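SVS_variant_AS1 (Streptomyces sp. CWA1, PDB 6TJA) probably catalyses the cyclisation of geranylgeranyl diphosphate to the diterpene spiroviolene, as an engineered, ancestrally reconstructed terpene cyclase. Local coordinates at residues 143-148 / 194-199; 77-82 / 151-156. All blocks are in the same frame, centred on the assembly; numbering follows the deposited sequence.

How the interactions relate
Both interactions are buried and both use helix 143-169, near its start in interaction 1 and about two turns farther on in interaction 2, with centres about 12 Å apart. Interaction 1, farther from the centre of the chain, is polar: a glutamate on the short helix 195-199 collects an amide and a guanidinium. Interaction 2, deeper in the subunit, is aromatic and joins helix 143-169 to helix 70-91 without a polar bond. Met194 connects the two, packing its SD on CB of Phe79 and its CE on Val80. Other faces of both 143-148 and 151-156 reach the second subunit, so one helix serves core and dimer interface alike.

Interaction 1: residues 143-148 / 194-199; sequences PTQVRR and MLEIAT
Arg148 and Gln145, one turn apart on helix 143-169, both reach the carboxylate of Glu196. Arg148 NH1 donates to Glu196 OE1 at 3.0 Å, a salt bridge in which the oxygen lies at the edge of the guanidinium, near its plane, while the hydrogen arrives from above the carboxylate plane. Gln145 NE2 gives a second bond, 3.0 Å to Glu196 OE2, bent to 151° at the hydrogen. The amide N-H comes down on the carboxylate from above, the two planes turned 60° apart, and Gln145 CG comes within 3.2 Å of Glu196 OE2. With CG anti to the carbonyl carbon (chi1 -67°) and the chain extended beyond it, Gln145 has the span to carry its amide across.

The loop after helix 195-199 and the start of helix 205-208 complete the network: in the loop, Val203 N donates to Glu196 OE2 and Val203 O also accepts from Arg148 NH1, while Asp205 of the helix pairs with Arg148 NH2. At its other end the Gln145 amide takes the backbone N-H of Thr142 through OE1, just before the helix starts. Glutamine suits this position because it can donate and accept at once.

Packing is slight. Gln145 CB lies 4.2 Å from Ile197 CG1, where the backbones come nearest, and Ile197 continues onto Phe137 and Phe140 of helix 126-140. The helix axes of the segments run obliquely antiparallel and approach to 10.1 Å.

Gripped at both oxygens, the buried Glu196 is probably held as a carboxylate, its charge balanced by Arg148, which shares its own charge with Asp205.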
ATOM      1  N   PRO A 143     -16.686  -2.515   2.827  1.00 27.15           N
ATOM      2  CA  PRO A 143     -15.573  -2.801   1.927  1.00 26.19           C
ATOM      3  C   PRO A 143     -14.623  -1.591   1.800  1.00 27.41           C
ATOM      4  O   PRO A 143     -13.425  -1.800   1.757  1.00 24.42           O
ATOM      5  CB  PRO A 143     -16.290  -3.177   0.605  1.00 28.39           C
ATOM      6  CG  PRO A 143     -17.671  -3.751   1.057  1.00 27.16           C
ATOM      7  CD  PRO A 143     -18.008  -2.907   2.267  1.00 26.77           C
ATOM      8  N   THR A 144     -15.157  -0.366   1.777  1.00 27.07           N
ATOM      9  CA  THR A 144     -14.346   0.878   1.716  1.00 28.87           C
ATOM     10  C   THR A 144     -13.425   0.951   2.936  1.00 28.54           C
ATOM     11  O   THR A 144     -12.226   1.183   2.765  1.00 27.09           O
ATOM     12  CB  THR A 144     -15.233   2.126   1.618  1.00 28.01           C
ATOM     13  OG1 THR A 144     -15.926   2.067   0.372  1.00 27.99           O
ATOM     14  CG2 THR A 144     -14.424   3.402   1.667  1.00 29.21           C
ATOM     15  N   GLN A 145     -13.957   0.737   4.134  1.00 28.09           N
ATOM     16  CA  GLN A 145     -13.148   0.875   5.371  1.00 29.03           C
ATOM     17  C   GLN A 145     -12.114  -0.250   5.416  1.00 27.75           C
ATOM     18  O   GLN A 145     -10.968   0.030   5.807  1.00 24.91           O
ATOM     19  CB  GLN A 145     -14.020   0.839   6.617  1.00 28.53           C
ATOM     20  CG  GLN A 145     -14.942   2.038   6.745  1.00 30.62           C
ATOM     21  CD  GLN A 145     -15.943   1.786   7.849  1.00 33.74           C
ATOM     22  OE1 GLN A 145     -16.612   0.744   7.871  1.00 33.53           O
ATOM     23  NE2 GLN A 145     -16.004   2.712   8.796  1.00 28.66           N
ATOM     24  N   VAL A 146     -12.507  -1.466   5.033  1.00 26.92           N
ATOM     25  CA  VAL A 146     -11.575  -2.627   4.943  1.00 26.32           C
ATOM     26  C   VAL A 146     -10.417  -2.270   3.985  1.00 27.23           C
ATOM     27  O   VAL A 146      -9.255  -2.526   4.350  1.00 26.22           O
ATOM     28  CB  VAL A 146     -12.298  -3.928   4.568  1.00 24.72           C
ATOM     29  CG1 VAL A 146     -11.329  -5.038   4.219  1.00 23.31           C
ATOM     30  CG2 VAL A 146     -13.224  -4.386   5.690  1.00 27.30           C
ATOM     31  N   ARG A 147     -10.681  -1.628   2.850  1.00 27.72           N
ATOM     32  CA  ARG A 147      -9.595  -1.308   1.897  1.00 28.85           C
ATOM     33  C   ARG A 147      -8.695  -0.236   2.506  1.00 26.73           C
ATOM     34  O   ARG A 147      -7.487  -0.312   2.301  1.00 28.91           O
ATOM     35  CB  ARG A 147     -10.128  -0.858   0.542  1.00 32.93           C
ATOM     36  CG  ARG A 147     -10.692  -1.985  -0.309  1.00 40.40           C
ATOM     37  CD  ARG A 147      -9.758  -3.151  -0.593  1.00 39.83           C
ATOM     38  NE  ARG A 147      -8.692  -2.853  -1.536  1.00 41.44           N
ATOM     39  CZ  ARG A 147      -7.686  -3.684  -1.809  1.00 42.60           C
ATOM     40  NH1 ARG A 147      -7.603  -4.846  -1.183  1.00 41.84           N
ATOM     41  NH2 ARG A 147      -6.776  -3.347  -2.710  1.00 43.36           N
ATOM     42  N   ARG A 148      -9.264   0.729   3.217  1.00 26.14           N
ATOM     43  CA  ARG A 148      -8.468   1.761   3.914  1.00 27.08           C
ATOM     44  C   ARG A 148      -7.508   1.037   4.863  1.00 26.06           C
ATOM     45  O   ARG A 148      -6.327   1.427   4.875  1.00 23.94           O
ATOM     46  CB  ARG A 148      -9.372   2.782   4.611  1.00 28.14           C
ATOM     47  CG  ARG A 148     -10.171   3.654   3.649  1.00 27.92           C
ATOM     48  CD  ARG A 148     -11.151   4.571   4.365  1.00 27.84           C
ATOM     49  NE  ARG A 148     -11.937   5.376   3.445  1.00 29.04           N
ATOM     50  CZ  ARG A 148     -12.859   6.286   3.792  1.00 27.58           C
ATOM     51  NH1 ARG A 148     -13.110   6.561   5.062  1.00 28.25           N
ATOM     52  NH2 ARG A 148     -13.500   6.956   2.855  1.00 23.87           N
ATOM     53  N   MET A 194      -7.928   1.895  11.907  1.00 26.50           N
ATOM     54  CA  MET A 194      -8.961   1.094  12.622  1.00 26.70           C
ATOM     55  C   MET A 194      -9.935   1.975  13.426  1.00 25.91           C
ATOM     56  O   MET A 194     -10.896   1.409  13.946  1.00 28.18           O
ATOM     57  CB  MET A 194      -8.326   0.112  13.599  1.00 27.39           C
ATOM     58  CG  MET A 194      -7.458  -0.912  12.942  1.00 27.56           C
ATOM     59  SD  MET A 194      -7.110  -2.168  14.140  1.00 26.23           S
ATOM     60  CE  MET A 194      -6.000  -1.348  15.279  1.00 24.36           C
ATOM     61  N   LEU A 195      -9.754   3.279  13.525  1.00 25.73           N
ATOM     62  CA  LEU A 195     -10.668   4.141  14.265  1.00 24.15           C
ATOM     63  C   LEU A 195     -12.111   4.048  13.779  1.00 27.57           C
ATOM     64  O   LEU A 195     -12.990   3.844  14.531  1.00 28.60           O
ATOM     65  CB  LEU A 195     -10.203   5.586  14.271  1.00 22.33           C
ATOM     66  CG  LEU A 195      -9.048   6.041  15.148  1.00 21.88           C
ATOM     67  CD1 LEU A 195      -8.490   7.409  14.827  1.00 20.10           C
ATOM     68  CD2 LEU A 195      -9.337   5.913  16.624  1.00 23.45           C
ATOM     69  N   GLU A 196     -12.286   4.176  12.488  1.00 29.65           N
ATOM     70  CA  GLU A 196     -13.537   4.105  11.796  1.00 32.79           C
ATOM     71  C   GLU A 196     -14.247   2.797  12.021  1.00 30.68           C
ATOM     72  O   GLU A 196     -15.427   2.740  12.113  1.00 31.49           O
ATOM     73  CB  GLU A 196     -13.202   4.143  10.328  1.00 38.19           C
ATOM     74  CG  GLU A 196     -13.588   5.376   9.636  1.00 39.15           C
ATOM     75  CD  GLU A 196     -13.653   5.160   8.178  1.00 38.59           C
ATOM     76  OE1 GLU A 196     -12.631   5.030   7.546  1.00 35.76           O
ATOM     77  OE2 GLU A 196     -14.746   5.147   7.671  1.00 38.10           O
ATOM     78  N   ILE A 197     -13.467   1.744  12.029  1.00 28.83           N
ATOM     79  CA  ILE A 197     -13.938   0.342  12.210  1.00 28.81           C
ATOM     80  C   ILE A 197     -14.418   0.179  13.658  1.00 28.42           C
ATOM     81  O   ILE A 197     -15.472  -0.433  13.861  1.00 27.82           O
ATOM     82  CB  ILE A 197     -12.840  -0.653  11.783  1.00 28.82           C
ATOM     83  CG1 ILE A 197     -12.525  -0.497  10.286  1.00 29.98           C
ATOM     84  CG2 ILE A 197     -13.241  -2.072  12.122  1.00 25.63           C
ATOM     85  CD1 ILE A 197     -11.417  -1.371   9.791  1.00 31.04           C
ATOM     86  N   ALA A 198     -13.711   0.679  14.635  1.00 26.65           N
ATOM     87  CA  ALA A 198     -14.126   0.512  16.001  1.00 29.06           C
ATOM     88  C   ALA A 198     -15.419   1.258  16.310  1.00 32.03           C
ATOM     89  O   ALA A 198     -16.320   0.761  16.892  1.00 28.73           O
ATOM     90  CB  ALA A 198     -13.045   0.987  16.923  1.00 28.14           C
ATOM     91  N   THR A 199     -15.443   2.456  15.794  1.00 30.56           N
ATOM     92  CA  THR A 199     -16.428   3.477  15.942  1.00 29.82           C
ATOM     93  C   THR A 199     -17.702   3.347  15.089  1.00 31.95           C
ATOM     94  O   THR A 199     -18.742   3.683  15.516  1.00 32.64           O
ATOM     95  CB  THR A 199     -15.602   4.738  15.663  1.00 28.15           C
ATOM     96  OG1 THR A 199     -15.259   5.412  16.862  1.00 28.95           O
ATOM     97  CG2 THR A 199     -16.115   5.597  14.710  1.00 27.79           C
TER

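Interaction 2: residues 77-82 / 151-156; sequences SLFVYW and HAHRAW
Phe79 and Trp82 of helix 70-91 meet His153 and Trp156 of helix 143-169 across two nearly parallel segments, whose axes come no closer than 14.4 Å and cross at -15°. Small side chains could not span such a separation; aromatic rings do. All four have CG anti to the backbone N (177° in Phe79), which sends the rings out into the space between the helices.

Phe79, probably the engineered replacement of a tryptophan, meets His153 rim to rim: its CE1 lies 3.7 Å from His153 CD2, at the edge of the imidazole, with the planes 54° apart. Trp82 brings the far rim of its six-membered ring in obliquely, placing CZ3 4.0 Å from His153 NE2 and 3.6 Å from Trp156 CH2. Trp156 in turn lays CZ3 over one face of the imidazole, near its rim. His153 is thus wedged among three rings, while its ND1 is bonded to Gln111. Were Trp82 cut back to an alanine, a gap would probably open beside His153 and Trp156, and the carbonyl of Phe126 would be likely to lose the indole N-H bonded to it.

Beyond the cluster, Phe86 stacks on Trp82, and Phe149 meets Phe79 edge-to-face. Leu130 and Ile133 of helix 126-140 pack against Trp82, the loop residue Met194 rests on Phe79, and on another face of helix 143-169 His151 stacks on His151 of the second subunit, in an all-helical terpene cyclase fold.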
ATOM      1  N   SER A  77      -8.770  -4.100  18.731  1.00 26.78           N
ATOM      2  CA  SER A  77      -7.803  -4.420  19.820  1.00 28.78           C
ATOM      3  C   SER A  77      -6.985  -5.676  19.471  1.00 28.91           C
ATOM      4  O   SER A  77      -5.787  -5.667  19.685  1.00 27.22           O
ATOM      5  CB  SER A  77      -8.488  -4.553  21.150  1.00 30.90           C
ATOM      6  OG  SER A  77      -8.910  -3.281  21.623  1.00 35.31           O
ATOM      7  N   LEU A  78      -7.596  -6.724  18.926  1.00 29.27           N
ATOM      8  CA  LEU A  78      -6.856  -7.956  18.512  1.00 29.62           C
ATOM      9  C   LEU A  78      -5.715  -7.601  17.552  1.00 29.69           C
ATOM     10  O   LEU A  78      -4.582  -8.095  17.742  1.00 28.03           O
ATOM     11  CB  LEU A  78      -7.835  -8.937  17.864  1.00 29.67           C
ATOM     12  CG  LEU A  78      -8.908  -9.494  18.803  1.00 28.42           C
ATOM     13  CD1 LEU A  78      -9.683 -10.595  18.113  1.00 27.63           C
ATOM     14  CD2 LEU A  78      -8.289 -10.010  20.091  1.00 28.17           C
ATOM     15  N   PHE A  79      -5.976  -6.781  16.538  1.00 28.60           N
ATOM     16  CA  PHE A  79      -4.913  -6.417  15.571  1.00 27.85           C
ATOM     17  C   PHE A  79      -3.785  -5.711  16.306  1.00 26.58           C
ATOM     18  O   PHE A  79      -2.664  -5.788  15.833  1.00 27.17           O
ATOM     19  CB  PHE A  79      -5.362  -5.514  14.426  1.00 25.78           C
ATOM     20  CG  PHE A  79      -4.197  -5.137  13.547  1.00 24.16           C
ATOM     21  CD1 PHE A  79      -3.620  -6.074  12.700  1.00 24.53           C
ATOM     22  CD2 PHE A  79      -3.647  -3.872  13.595  1.00 23.73           C
ATOM     23  CE1 PHE A  79      -2.552  -5.739  11.878  1.00 21.61           C
ATOM     24  CE2 PHE A  79      -2.519  -3.569  12.840  1.00 25.88           C
ATOM     25  CZ  PHE A  79      -1.976  -4.507  11.986  1.00 22.62           C
ATOM     26  N   VAL A  80      -4.059  -4.984  17.386  1.00 30.04           N
ATOM     27  CA  VAL A  80      -2.941  -4.296  18.103  1.00 29.07           C
ATOM     28  C   VAL A  80      -2.075  -5.361  18.789  1.00 29.79           C
ATOM     29  O   VAL A  80      -0.820  -5.181  18.758  1.00 25.65           O
ATOM     30  CB  VAL A  80      -3.393  -3.218  19.096  1.00 28.15           C
ATOM     31  CG1 VAL A  80      -2.196  -2.687  19.894  1.00 28.92           C
ATOM     32  CG2 VAL A  80      -4.115  -2.086  18.385  1.00 27.95           C
ATOM     33  N   TYR A  81      -2.688  -6.419  19.353  1.00 25.20           N
ATOM     34  CA  TYR A  81      -1.937  -7.571  19.936  1.00 27.15           C
ATOM     35  C   TYR A  81      -1.079  -8.210  18.830  1.00 27.87           C
ATOM     36  O   TYR A  81       0.162  -8.430  18.994  1.00 28.98           O
ATOM     37  CB  TYR A  81      -2.873  -8.598  20.580  1.00 26.35           C
ATOM     38  CG  TYR A  81      -3.426  -8.196  21.925  1.00 28.83           C
ATOM     39  CD1 TYR A  81      -2.634  -8.215  23.056  1.00 31.26           C
ATOM     40  CD2 TYR A  81      -4.739  -7.787  22.070  1.00 30.98           C
ATOM     41  CE1 TYR A  81      -3.132  -7.837  24.299  1.00 34.58           C
ATOM     42  CE2 TYR A  81      -5.258  -7.441  23.305  1.00 33.74           C
ATOM     43  CZ  TYR A  81      -4.448  -7.455  24.420  1.00 30.94           C
ATOM     44  OH  TYR A  81      -4.938  -7.065  25.612  1.00 33.67           O
ATOM     45  N   TRP A  82      -1.747  -8.545  17.736  1.00 25.46           N
ATOM     46  CA  TRP A  82      -1.144  -9.179  16.546  1.00 27.54           C
ATOM     47  C   TRP A  82       0.066  -8.374  16.109  1.00 28.05           C
ATOM     48  O   TRP A  82       1.094  -8.972  15.886  1.00 29.91           O
ATOM     49  CB  TRP A  82      -2.150  -9.267  15.408  1.00 27.34           C
ATOM     50  CG  TRP A  82      -1.604 -10.046  14.263  1.00 28.09           C
ATOM     51  CD1 TRP A  82      -1.668 -11.397  14.063  1.00 28.71           C
ATOM     52  CD2 TRP A  82      -0.874  -9.505  13.163  1.00 27.84           C
ATOM     53  NE1 TRP A  82      -1.062 -11.725  12.885  1.00 26.71           N
ATOM     54  CE2 TRP A  82      -0.539 -10.587  12.328  1.00 28.13           C
ATOM     55  CE3 TRP A  82      -0.482  -8.216  12.800  1.00 27.34           C
ATOM     56  CZ2 TRP A  82       0.170 -10.400  11.146  1.00 28.12           C
ATOM     57  CZ3 TRP A  82       0.248  -8.045  11.650  1.00 27.45           C
ATOM     58  CH2 TRP A  82       0.558  -9.120  10.829  1.00 27.12           C
ATOM     59  N   HIS A 151      -4.702  -1.050   2.908  1.00 22.51           N
ATOM     60  CA  HIS A 151      -3.700  -0.147   2.280  1.00 23.18           C
ATOM     61  C   HIS A 151      -2.762   0.418   3.361  1.00 22.69           C
ATOM     62  O   HIS A 151      -1.575   0.607   3.084  1.00 23.36           O
ATOM     63  CB  HIS A 151      -4.421   0.952   1.485  1.00 23.19           C
ATOM     64  CG  HIS A 151      -4.993   0.497   0.194  1.00 23.77           C
ATOM     65  ND1 HIS A 151      -4.321  -0.389  -0.636  1.00 28.20           N
ATOM     66  CD2 HIS A 151      -6.128   0.823  -0.446  1.00 22.51           C
ATOM     67  CE1 HIS A 151      -5.063  -0.618  -1.708  1.00 28.09           C
ATOM     68  NE2 HIS A 151      -6.165   0.124  -1.624  1.00 22.41           N
ATOM     69  N   ALA A 152      -3.286   0.723   4.539  1.00 21.72           N
ATOM     70  CA  ALA A 152      -2.499   1.222   5.690  1.00 23.99           C
ATOM     71  C   ALA A 152      -1.505   0.129   6.106  1.00 24.40           C
ATOM     72  O   ALA A 152      -0.317   0.465   6.394  1.00 23.18           O
ATOM     73  CB  ALA A 152      -3.404   1.618   6.843  1.00 22.84           C
ATOM     74  N   HIS A 153      -1.975  -1.109   6.073  1.00 21.68           N
ATOM     75  CA  HIS A 153      -1.233  -2.292   6.393  1.00 24.89           C
ATOM     76  C   HIS A 153      -0.044  -2.527   5.471  1.00 24.69           C
ATOM     77  O   HIS A 153       1.010  -2.814   5.922  1.00 25.21           O
ATOM     78  CB  HIS A 153      -2.170  -3.473   6.378  1.00 24.65           C
ATOM     79  CG  HIS A 153      -1.637  -4.706   7.016  1.00 24.59           C
ATOM     80  ND1 HIS A 153      -0.900  -5.634   6.332  1.00 25.56           N
ATOM     81  CD2 HIS A 153      -1.819  -5.212   8.250  1.00 26.67           C
ATOM     82  CE1 HIS A 153      -0.631  -6.645   7.123  1.00 25.40           C
ATOM     83  NE2 HIS A 153      -1.179  -6.414   8.289  1.00 25.17           N
ATOM     84  N   ARG A 154      -0.243  -2.393   4.176  1.00 25.10           N
ATOM     85  CA  ARG A 154       0.843  -2.544   3.261  1.00 24.24           C
ATOM     86  C   ARG A 154       1.824  -1.406   3.466  1.00 25.91           C
ATOM     87  O   ARG A 154       2.972  -1.606   3.355  1.00 26.08           O
ATOM     88  CB  ARG A 154       0.418  -2.618   1.793  1.00 24.12           C
ATOM     89  CG  ARG A 154       1.625  -2.802   0.886  1.00 26.27           C
ATOM     90  CD  ARG A 154       1.425  -3.321  -0.515  1.00 27.95           C
ATOM     91  NE  ARG A 154       0.103  -3.074  -0.941  1.00 37.99           N
ATOM     92  CZ  ARG A 154      -0.784  -3.959  -1.309  1.00 38.96           C
ATOM     93  NH1 ARG A 154      -0.524  -5.214  -1.443  1.00 49.18           N
ATOM     94  NH2 ARG A 154      -1.942  -3.511  -1.623  1.00 43.78           N
ATOM     95  N   ALA A 155       1.333  -0.229   3.796  1.00 24.19           N
ATOM     96  CA  ALA A 155       2.210   0.946   4.009  1.00 24.92           C
ATOM     97  C   ALA A 155       3.162   0.653   5.180  1.00 26.48           C
ATOM     98  O   ALA A 155       4.371   0.874   5.007  1.00 24.19           O
ATOM     99  CB  ALA A 155       1.388   2.194   4.204  1.00 24.85           C
ATOM    100  N   TRP A 156       2.641   0.074   6.279  1.00 23.78           N
ATOM    101  CA  TRP A 156       3.442  -0.294   7.473  1.00 24.14           C
ATOM    102  C   TRP A 156       4.486  -1.361   7.109  1.00 24.71           C
ATOM    103  O   TRP A 156       5.684  -1.204   7.496  1.00 23.34           O
ATOM    104  CB  TRP A 156       2.527  -0.725   8.621  1.00 26.04           C
ATOM    105  CG  TRP A 156       3.192  -1.645   9.592  1.00 26.87           C
ATOM    106  CD1 TRP A 156       4.231  -1.351  10.420  1.00 26.30           C
ATOM    107  CD2 TRP A 156       2.860  -3.023   9.839  1.00 28.24           C
ATOM    108  NE1 TRP A 156       4.595  -2.451  11.131  1.00 25.06           N
ATOM    109  CE2 TRP A 156       3.762  -3.492  10.811  1.00 27.59           C
ATOM    110  CE3 TRP A 156       1.914  -3.905   9.318  1.00 25.85           C
ATOM    111  CZ2 TRP A 156       3.726  -4.796  11.288  1.00 24.57           C
ATOM    112  CZ3 TRP A 156       1.892  -5.197   9.777  1.00 27.01           C
ATOM    113  CH2 TRP A 156       2.807  -5.638  10.727  1.00 25.86           C
TER